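Local structure of aromatic amino acid beta-eliminating lyase/threonine aldolase (3LWS) at residues R80-E85 with A217-F222; Q75-R80 with R231-D236; A137-E142 with E159-Y164; P51-F56 with G213-G218. The protein is a pyridoxal-phosphate-dependent enzyme of the beta-eliminating lyase family, built around a large mixed beta-sheet and assembled from two subunits. All blocks are in the same frame, centred on the assembly; numbering follows the deposited sequence.

Contact 1: R80-E85 with A217-F222; sequences RIWSDE and AGPAAF
Ile-81 and Trp-82, neighbours on helix 71-86, hold the ring of Phe-222 between them where strand 214-218 of the large mixed sheet gives way to helix 220-232. The main feature is an offset (parallel-displaced) aromatic stack with an aliphatic side chain on its far side. Ile-81 comes first along the helix. Its CD1 lies over one face of the phenyl ring, and CG2, which points anti to the backbone N, comes within 3.5 Å of Phe-222 CD1. Trp-82 takes the opposite face. Its six-membered ring and the phenyl ring have centroids 4.4 Å apart and planes inclined by only 16°, a close, nearly parallel overlap. The phenyl ring reaches into this slot because CG of Phe-222 stands anti to its backbone N (chi1 175°), crossing both partners at about a right angle. Trp-82 is fixed at its polar edge as well, since NE1 is hydrogen-bonded to Ser-199 OG. Two residues on, Asp-84 forms a salt bridge back to Arg-80, one turn earlier in the helix, while Glu-85 OE2 makes one with Arg-171, at the start of strand 171-176. Pro-219, at the N-cap position of helix 220-232, meets the edge of the indole: its CD lies near the ring plane, 4.1 Å from Trp-82 CH2, whereas on the stacked face Phe-222 CD1 comes within 3.3 Å of Trp-82 CZ2.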
# COMPACT_ATOMS: atom_id res chain seq x y z
N ARG A 80 10.75 8.03 13.33
CA ARG A 80 9.79 8.68 14.23
C ARG A 80 9.69 7.97 15.58
O ARG A 80 9.67 8.63 16.63
CB ARG A 80 8.42 8.80 13.58
CG ARG A 80 7.29 9.43 14.46
CD ARG A 80 7.69 10.77 15.05
NE ARG A 80 6.70 11.23 16.00
CZ ARG A 80 5.64 11.98 15.69
NH1 ARG A 80 5.41 12.35 14.44
NH2 ARG A 80 4.79 12.34 16.64
N ILE A 81 9.63 6.64 15.56
CA ILE A 81 9.54 5.89 16.82
C ILE A 81 10.78 6.17 17.66
O ILE A 81 10.65 6.58 18.79
CB ILE A 81 9.33 4.41 16.61
CG1 ILE A 81 7.97 4.19 15.94
CG2 ILE A 81 9.36 3.63 17.98
CD1 ILE A 81 7.87 2.89 15.14
N TRP A 82 11.96 6.02 17.09
CA TRP A 82 13.18 6.32 17.81
C TRP A 82 13.29 7.79 18.23
O TRP A 82 13.71 8.06 19.33
CB TRP A 82 14.45 5.92 17.05
CG TRP A 82 14.56 4.43 16.72
CD1 TRP A 82 14.85 3.91 15.49
CD2 TRP A 82 14.40 3.29 17.61
NE1 TRP A 82 14.89 2.54 15.55
CE2 TRP A 82 14.64 2.14 16.84
CE3 TRP A 82 14.12 3.15 18.98
CZ2 TRP A 82 14.54 0.84 17.38
CZ3 TRP A 82 14.04 1.87 19.51
CH2 TRP A 82 14.24 0.73 18.71
N SER A 83 12.88 8.72 17.38
CA SER A 83 12.87 10.12 17.75
C SER A 83 11.99 10.31 19.00
O SER A 83 12.42 10.94 19.96
CB SER A 83 12.33 10.98 16.61
OG SER A 83 12.13 12.31 17.01
N ASP A 84 10.79 9.73 18.98
CA ASP A 84 9.88 9.78 20.15
C ASP A 84 10.49 9.12 21.40
O ASP A 84 10.39 9.65 22.48
CB ASP A 84 8.53 9.10 19.84
CG ASP A 84 7.59 9.95 19.00
OD1 ASP A 84 7.85 11.13 18.67
OD2 ASP A 84 6.52 9.42 18.64
N GLU A 85 11.12 7.97 21.24
CA GLU A 85 11.70 7.29 22.38
C GLU A 85 12.84 8.09 23.04
O GLU A 85 13.02 8.02 24.25
CB GLU A 85 12.20 5.92 21.96
CG GLU A 85 12.89 5.15 23.04
CD GLU A 85 13.01 3.71 22.69
OE1 GLU A 85 11.97 3.07 22.46
OE2 GLU A 85 14.15 3.23 22.63
N ALA A 217 11.88 -4.60 11.12
CA ALA A 217 12.04 -5.51 12.25
C ALA A 217 12.85 -4.85 13.36
O ALA A 217 13.70 -3.97 13.13
CB ALA A 217 12.67 -6.81 11.80
N GLY A 218 12.59 -5.30 14.58
CA GLY A 218 13.23 -4.74 15.78
C GLY A 218 12.63 -5.29 17.07
O GLY A 218 12.01 -6.35 17.06
N PRO A 219 12.82 -4.58 18.20
CA PRO A 219 12.22 -5.02 19.46
C PRO A 219 10.69 -5.11 19.39
O PRO A 219 10.05 -4.39 18.59
CB PRO A 219 12.65 -3.92 20.46
CG PRO A 219 13.78 -3.21 19.81
CD PRO A 219 13.53 -3.29 18.35
N ALA A 220 10.12 -5.93 20.26
CA ALA A 220 8.69 -6.09 20.42
C ALA A 220 7.89 -4.79 20.54
O ALA A 220 6.95 -4.58 19.74
CB ALA A 220 8.39 -7.04 21.61
N ALA A 221 8.26 -3.92 21.50
CA ALA A 221 7.54 -2.64 21.76
C ALA A 221 7.62 -1.67 20.57
O ALA A 221 6.64 -1.06 20.20
CB ALA A 221 8.07 -1.94 23.02
N PHE A 222 8.81 -1.55 20.00
CA PHE A 222 9.05 -0.82 18.74
C PHE A 222 8.07 -1.27 17.62
O PHE A 222 7.39 -0.45 16.98
CB PHE A 222 10.51 -1.03 18.33
CG PHE A 222 10.86 -0.44 16.99
CD1 PHE A 222 11.24 0.89 16.88
CD2 PHE A 222 10.85 -1.25 15.84
CE1 PHE A 222 11.55 1.43 15.68
CE2 PHE A 222 11.17 -0.73 14.64
CZ PHE A 222 11.50 0.63 14.53

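Contact 2: Q75-R80 with R231-D236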
# COMPACT_ATOMS: atom_id res chain seq x y z
N GLN A 75 10.54 3.22 6.88
CA GLN A 75 11.71 3.88 7.50
C GLN A 75 11.39 5.22 8.17
O GLN A 75 12.00 5.56 9.18
CB GLN A 75 12.84 4.03 6.51
CG GLN A 75 13.34 2.73 6.06
CD GLN A 75 14.67 2.79 5.46
OE1 GLN A 75 15.64 2.26 6.05
NE2 GLN A 75 14.78 3.43 4.27
N GLN A 76 10.42 5.94 7.60
CA GLN A 76 9.84 7.11 8.24
C GLN A 76 9.27 6.75 9.59
O GLN A 76 9.56 7.40 10.60
CB GLN A 76 8.75 7.74 7.38
CG GLN A 76 9.30 8.62 6.29
CD GLN A 76 8.25 9.11 5.34
OE1 GLN A 76 7.12 9.38 5.75
NE2 GLN A 76 8.61 9.26 4.07
N VAL A 77 8.50 5.66 9.61
CA VAL A 77 7.96 5.20 10.89
C VAL A 77 9.05 4.83 11.90
O VAL A 77 8.94 5.17 13.08
CB VAL A 77 7.02 4.03 10.70
CG1 VAL A 77 6.71 3.38 12.12
CG2 VAL A 77 5.77 4.48 10.00
N ALA A 78 10.08 4.14 11.44
CA ALA A 78 11.19 3.71 12.33
C ALA A 78 11.82 4.92 13.00
O ALA A 78 11.95 4.96 14.24
CB ALA A 78 12.25 2.93 11.56
N LEU A 79 12.20 5.89 12.17
CA LEU A 79 12.89 7.11 12.64
C LEU A 79 12.04 7.89 13.65
O LEU A 79 12.53 8.32 14.71
CB LEU A 79 13.33 8.00 11.47
CG LEU A 79 14.46 7.49 10.56
CD1 LEU A 79 14.93 8.56 9.63
CD2 LEU A 79 15.61 7.04 11.33
N ARG A 80 10.75 8.03 13.33
CA ARG A 80 9.79 8.68 14.23
C ARG A 80 9.69 7.97 15.58
O ARG A 80 9.67 8.63 16.63
CB ARG A 80 8.42 8.80 13.58
CG ARG A 80 7.29 9.43 14.46
CD ARG A 80 7.69 10.77 15.05
NE ARG A 80 6.70 11.23 16.00
CZ ARG A 80 5.64 11.98 15.69
NH1 ARG A 80 5.41 12.35 14.44
NH2 ARG A 80 4.79 12.34 16.64
N ARG A 231 -1.22 1.85 10.62
CA ARG A 231 -2.62 2.24 10.45
C ARG A 231 -2.81 3.76 10.21
O ARG A 231 -3.65 4.15 9.42
CB ARG A 231 -3.43 1.83 11.67
CG ARG A 231 -4.90 2.18 11.58
CD ARG A 231 -5.80 0.97 11.57
NE ARG A 231 -7.03 1.39 10.94
CZ ARG A 231 -7.47 1.01 9.74
NH1 ARG A 231 -6.85 0.08 9.01
NH2 ARG A 231 -8.59 1.55 9.29
N ARG A 232 -2.07 4.60 10.94
CA ARG A 232 -2.19 6.06 10.80
C ARG A 232 -1.83 6.48 9.40
O ARG A 232 -2.45 7.35 8.84
CB ARG A 232 -1.32 6.82 11.78
CG ARG A 232 -1.81 6.76 13.23
CD ARG A 232 -0.83 7.45 14.16
NE ARG A 232 -1.25 7.32 15.57
CZ ARG A 232 -0.44 7.44 16.62
NH1 ARG A 232 0.84 7.71 16.47
NH2 ARG A 232 -0.91 7.26 17.84
N TYR A 233 -0.80 5.85 8.85
CA TYR A 233 -0.38 6.10 7.45
C TYR A 233 -1.32 5.56 6.37
O TYR A 233 -1.14 5.87 5.22
CB TYR A 233 1.00 5.46 7.23
CG TYR A 233 2.21 6.35 7.43
CD1 TYR A 233 2.75 6.56 8.69
CD2 TYR A 233 2.86 6.94 6.34
CE1 TYR A 233 3.90 7.36 8.87
CE2 TYR A 233 4.00 7.73 6.52
CZ TYR A 233 4.50 7.92 7.79
OH TYR A 233 5.62 8.71 7.99
N GLY A 234 -2.28 4.72 6.71
CA GLY A 234 -3.11 4.14 5.67
C GLY A 234 -2.45 3.00 4.95
O GLY A 234 -2.78 2.73 3.80
N GLY A 235 -1.49 2.37 5.62
CA GLY A 235 -0.77 1.18 5.12
C GLY A 235 -1.25 -0.15 5.69
O GLY A 235 -0.72 -1.22 5.35
N ASP A 236 -2.24 -0.09 6.57
CA ASP A 236 -2.77 -1.27 7.25
C ASP A 236 -3.98 -1.69 6.41
O ASP A 236 -5.16 -1.53 6.80
CB ASP A 236 -3.14 -0.93 8.71
CG ASP A 236 -3.53 -2.13 9.53
OD1 ASP A 236 -3.14 -3.25 9.25
OD2 ASP A 236 -4.25 -1.93 10.52
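Tyr-233 reaches across to helix 71-86 and gives the proton of its OH to Gln-76 OE1, at 2.8 Å. The oxygen is met in the plane of the amide and on a lone pair, with a C=O...donor angle of 135°, while the amide and phenol planes are turned 52° from each other. OE1 itself lies at the edge of the phenol ring, and the hydroxyl also sits 3.3 Å from Gln-76 CB, so the base of the glutamine side chain packs against the same group that its end binds. Val-77 adds the apolar half of the contact: its CG2 lies 3.6 Å from Tyr-233 CE1, and the two side chains slide past each other in opposite directions.

The second shell fixes both polar groups. Gln-76 extends beyond CG (chi2 173°), and its NE2 is bonded to Glu-103 OE1 and to Arg-232 O of the second subunit, which leaves OE1 turned to the tyrosine. His-111 NE2 bonds to Tyr-233 OH, and His-111 ND1 to Arg-80 NH1. On the other segment, Gly-234, with positive phi, is the first residue to leave helical angles, in a Schellman motif, and its O is bonded to Ser-70 OG of the second subunit.

The phenol therefore belongs to a buried polar network at the dimer interface. With its proton committed to Gln-76, the hydroxyl probably acts as acceptor toward His-111, so a single oxygen links helix 71-86, the turn after helix 220-232 and the loop carrying His-111.

Contact 3: A137-E142 with E159-Y164; sequences ACLLLE and ETISRY
Helix 155-167 packs over one face of strand 138-142, with the CA atoms of Leu-139 and Ile-161, the nearest across the pair, 9.7 Å from each other. Three aliphatic side chains bridge this distance. Ile-161 points toward the strand and presents one methyl, CG2, to both leucines: it lies 4.0 Å from Leu-139 CD2 and 4.1 Å from Leu-141 CD1. Leu-139 crosses the isoleucine at about a right angle, whereas Leu-141 meets it tip to tip. The two leucines, two residues apart on the same face of the strand, converge on that methyl from different rotamers, Leu-139 with CG anti to the backbone N (chi1 173°) and Leu-141 with CG beside it (chi1 -64°). The strand and helix are the first two elements of a beta-alpha-beta unit completed by strand 171-176, which pairs in parallel with strand 138-142. Ile-130 of helix 127-131 packs on both Leu-139 and Ile-161, while Met-125 and Phe-197 adjoin Leu-141. From the other face of the strand, Cys-138 touches Leu-79 and Trp-82 of helix 71-86, and Leu-140 touches Gln-75.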
# COMPACT_ATOMS: atom_id res chain seq x y z
N ALA A 137 18.70 11.31 17.84
CA ALA A 137 17.85 10.12 18.06
C ALA A 137 18.36 8.87 17.35
O ALA A 137 18.43 7.79 17.94
CB ALA A 137 16.41 10.40 17.61
N CYS A 138 18.69 9.01 16.06
CA CYS A 138 18.97 7.85 15.21
C CYS A 138 20.01 8.12 14.13
O CYS A 138 19.94 9.16 13.49
CB CYS A 138 17.70 7.44 14.52
SG CYS A 138 17.86 5.87 13.64
N LEU A 139 20.99 7.22 13.99
CA LEU A 139 21.86 7.15 12.80
C LEU A 139 21.28 6.03 11.90
O LEU A 139 21.02 4.93 12.39
CB LEU A 139 23.29 6.84 13.17
CG LEU A 139 24.33 6.56 12.07
CD1 LEU A 139 24.49 7.76 11.14
CD2 LEU A 139 25.64 6.18 12.68
N LEU A 140 21.03 6.35 10.62
CA LEU A 140 20.60 5.40 9.59
C LEU A 140 21.82 5.10 8.70
O LEU A 140 22.47 6.01 8.20
CB LEU A 140 19.42 5.98 8.74
CG LEU A 140 18.89 5.15 7.55
CD1 LEU A 140 17.41 5.39 7.26
CD2 LEU A 140 19.71 5.37 6.21
N LEU A 141 22.15 3.81 8.57
CA LEU A 141 23.11 3.36 7.59
C LEU A 141 22.35 2.58 6.52
O LEU A 141 21.37 1.92 6.83
CB LEU A 141 24.13 2.44 8.22
CG LEU A 141 25.03 3.06 9.27
CD1 LEU A 141 25.86 1.98 9.93
CD2 LEU A 141 25.90 4.15 8.63
N GLU A 142 22.83 2.68 5.29
CA GLU A 142 22.33 1.94 4.12
C GLU A 142 23.43 1.03 3.55
O GLU A 142 24.47 1.52 3.10
CB GLU A 142 21.90 2.95 3.05
CG GLU A 142 21.25 2.40 1.82
CD GLU A 142 21.18 3.43 0.67
OE1 GLU A 142 20.80 4.60 0.91
OE2 GLU A 142 21.47 3.02 -0.50
N GLU A 159 30.88 -3.06 13.33
CA GLU A 159 30.87 -3.48 14.72
C GLU A 159 31.24 -2.31 15.64
O GLU A 159 30.62 -2.11 16.69
CB GLU A 159 31.84 -4.63 14.95
CG GLU A 159 31.39 -5.95 14.40
CD GLU A 159 32.39 -7.05 14.75
OE1 GLU A 159 33.56 -6.96 14.34
OE2 GLU A 159 32.00 -7.99 15.44
N THR A 160 32.23 -1.55 15.22
CA THR A 160 32.68 -0.37 15.93
C THR A 160 31.61 0.71 16.01
O THR A 160 31.43 1.33 17.05
CB THR A 160 33.96 0.19 15.28
OG1 THR A 160 35.01 -0.76 15.47
CG2 THR A 160 34.37 1.54 15.85
N ILE A 161 30.92 0.94 14.88
CA ILE A 161 29.82 1.93 14.82
C ILE A 161 28.65 1.51 15.72
O ILE A 161 28.07 2.34 16.38
CB ILE A 161 29.28 2.15 13.36
CG1 ILE A 161 30.35 2.86 12.52
CG2 ILE A 161 27.97 2.98 13.35
CD1 ILE A 161 29.99 2.94 11.08
N SER A 162 28.33 0.21 15.71
CA SER A 162 27.27 -0.36 16.55
C SER A 162 27.55 -0.19 18.05
O SER A 162 26.65 0.19 18.82
CB SER A 162 27.14 -1.85 16.26
OG SER A 162 26.12 -2.43 17.02
N ARG A 163 28.78 -0.46 18.47
CA ARG A 163 29.19 -0.25 19.87
C ARG A 163 29.21 1.24 20.24
O ARG A 163 28.78 1.62 21.31
CB ARG A 163 30.56 -0.86 20.13
CG ARG A 163 31.06 -0.76 21.61
CD ARG A 163 32.40 -1.49 21.81
NE ARG A 163 32.30 -2.90 21.39
CZ ARG A 163 32.59 -3.38 20.18
NH1 ARG A 163 33.04 -2.59 19.20
NH2 ARG A 163 32.42 -4.68 19.93
N TYR A 164 29.70 2.07 19.34
CA TYR A 164 29.79 3.48 19.62
C TYR A 164 28.40 4.03 19.90
O TYR A 164 28.14 4.56 20.97
CB TYR A 164 30.47 4.24 18.45
CG TYR A 164 30.55 5.72 18.69
CD1 TYR A 164 31.55 6.26 19.50
CD2 TYR A 164 29.61 6.57 18.15
CE1 TYR A 164 31.62 7.60 19.73
CE2 TYR A 164 29.66 7.90 18.39
CZ TYR A 164 30.67 8.42 19.18
OH TYR A 164 30.70 9.76 19.42

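Contact 4: P51-F56 with G213-G218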
# COMPACT_ATOMS: atom_id res chain seq x y z
N PRO A 51 2.55 -15.51 10.16
CA PRO A 51 3.68 -16.40 9.92
C PRO A 51 4.84 -15.74 9.13
O PRO A 51 6.02 -16.01 9.42
CB PRO A 51 3.05 -17.53 9.09
CG PRO A 51 1.66 -17.55 9.45
CD PRO A 51 1.28 -16.13 9.75
N PHE A 52 4.52 -14.87 8.17
CA PHE A 52 5.56 -14.19 7.39
C PHE A 52 6.39 -13.29 8.30
O PHE A 52 7.62 -13.26 8.20
CB PHE A 52 4.97 -13.41 6.22
CG PHE A 52 6.00 -12.79 5.32
CD1 PHE A 52 6.49 -11.51 5.58
CD2 PHE A 52 6.45 -13.45 4.20
CE1 PHE A 52 7.43 -10.93 4.76
CE2 PHE A 52 7.38 -12.86 3.36
CZ PHE A 52 7.87 -11.59 3.64
N GLU A 53 5.69 -12.56 9.16
CA GLU A 53 6.34 -11.64 10.06
C GLU A 53 7.25 -12.42 11.02
O GLU A 53 8.39 -12.05 11.22
CB GLU A 53 5.29 -10.77 10.76
CG GLU A 53 4.69 -9.66 9.89
CD GLU A 53 3.68 -8.73 10.62
OE1 GLU A 53 3.24 -9.03 11.76
OE2 GLU A 53 3.36 -7.68 10.04
N GLN A 54 6.77 -13.53 11.59
CA GLN A 54 7.61 -14.35 12.52
C GLN A 54 8.84 -14.92 11.81
O GLN A 54 9.96 -14.87 12.34
CB GLN A 54 6.78 -15.51 13.08
CG GLN A 54 5.59 -15.03 13.92
CD GLN A 54 4.58 -16.16 14.25
OE1 GLN A 54 4.68 -17.28 13.73
NE2 GLN A 54 3.61 -15.84 15.13
N LYS A 55 8.63 -15.45 10.61
CA LYS A 55 9.69 -15.93 9.74
C LYS A 55 10.83 -14.94 9.62
O LYS A 55 12.00 -15.28 9.87
CB LYS A 55 9.11 -16.26 8.35
CG LYS A 55 10.15 -16.72 7.33
CD LYS A 55 9.49 -17.24 6.09
CE LYS A 55 10.54 -17.79 5.13
NZ LYS A 55 9.98 -18.38 3.89
N PHE A 56 10.49 -13.71 9.24
CA PHE A 56 11.48 -12.70 9.06
C PHE A 56 11.91 -12.02 10.36
O PHE A 56 13.01 -11.52 10.41
CB PHE A 56 11.07 -11.73 7.96
CG PHE A 56 11.26 -12.33 6.62
CD1 PHE A 56 12.49 -12.33 6.03
CD2 PHE A 56 10.24 -13.05 6.02
CE1 PHE A 56 12.69 -12.95 4.82
CE2 PHE A 56 10.43 -13.69 4.82
CZ PHE A 56 11.65 -13.64 4.22
N GLY A 213 6.77 -4.27 -1.39
CA GLY A 213 6.59 -4.60 0.01
C GLY A 213 7.88 -4.68 0.78
O GLY A 213 8.96 -4.84 0.19
N ALA A 214 7.76 -4.59 2.10
CA ALA A 214 8.91 -4.42 3.00
C ALA A 214 8.69 -5.07 4.35
O ALA A 214 7.56 -5.31 4.75
CB ALA A 214 9.19 -2.93 3.20
N ILE A 215 9.78 -5.38 5.04
CA ILE A 215 9.73 -5.76 6.45
C ILE A 215 10.55 -4.76 7.29
O ILE A 215 11.64 -4.44 6.96
CB ILE A 215 10.25 -7.22 6.69
CG1 ILE A 215 9.17 -8.26 6.39
CG2 ILE A 215 10.74 -7.37 8.09
CD1 ILE A 215 8.09 -8.44 7.47
N LEU A 216 9.94 -4.25 8.36
CA LEU A 216 10.60 -3.46 9.39
C LEU A 216 10.68 -4.34 10.62
O LEU A 216 9.65 -4.79 11.10
CB LEU A 216 9.76 -2.23 9.74
CG LEU A 216 10.26 -1.42 10.94
CD1 LEU A 216 11.69 -0.88 10.64
CD2 LEU A 216 9.23 -0.27 11.25
N ALA A 217 11.88 -4.60 11.12
CA ALA A 217 12.04 -5.51 12.25
C ALA A 217 12.85 -4.85 13.36
O ALA A 217 13.70 -3.97 13.13
CB ALA A 217 12.67 -6.81 11.80
N GLY A 218 12.59 -5.30 14.58
CA GLY A 218 13.23 -4.74 15.78
C GLY A 218 12.63 -5.29 17.07
O GLY A 218 12.01 -6.35 17.06
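The ring of Phe-52 turns its edge to the strand and one face to its own helix: Ile-215 CG1 lies near the ring plane, 3.6 Å from Phe-52 CE1, while Phe-56 CD2 sits 3.6 Å above that one face, displaced toward the rim. The ring of Phe-56 in turn receives Phe-52 O at its edge. Phe-52 reaches the strand because CG is anti to its backbone N (chi1 -175°), which carries the ring end closer than its CB direction suggests. Phe-56 does the reverse: its CB faces Ile-215, 4.3 Å from CG1, but the ring leads away. Ile-215 carries the strand's side of the contact, its CD1 also meeting the aliphatic part of Glu-53, with CG at 4.3 Å. In the carboxylate of Glu-53, OE1 forms a salt bridge with Arg-227 and OE2 a hydrogen bond with the backbone N of Phe-67. The axes of the segments 51-56 and 214-218 come within 9.6 Å, with a signed crossing angle of -57°. Strand 214-218 lies between strands 64-68 and 199-203 in the large sheet, and helix 49-60 packs on it beside helix 241-254, with Phe-204 edge-to-face to both phenylalanines.

In the fold
All four contacts are buried. Contacts 1 and 2 both join helix 71-86 to helix 220-232 or the turn after it; their centres are about 11 Å apart, yet they differ in chemistry: the first is an aromatic stack, the second a hydrogen bond within a polar network that includes the second subunit. Contacts 3 and 4 are largely aliphatic or aromatic packing of helices on the same mixed sheet, with centres about 21 Å apart and no mutual touch. Helix 71-86 links contacts 1, 2 and 3, as Trp-82 and Leu-79 both pack on Cys-138. Contacts 1 and 4 share Ala-217 and Gly-218 at the end of strand 214-218, and Leu-216 packs on Phe-222.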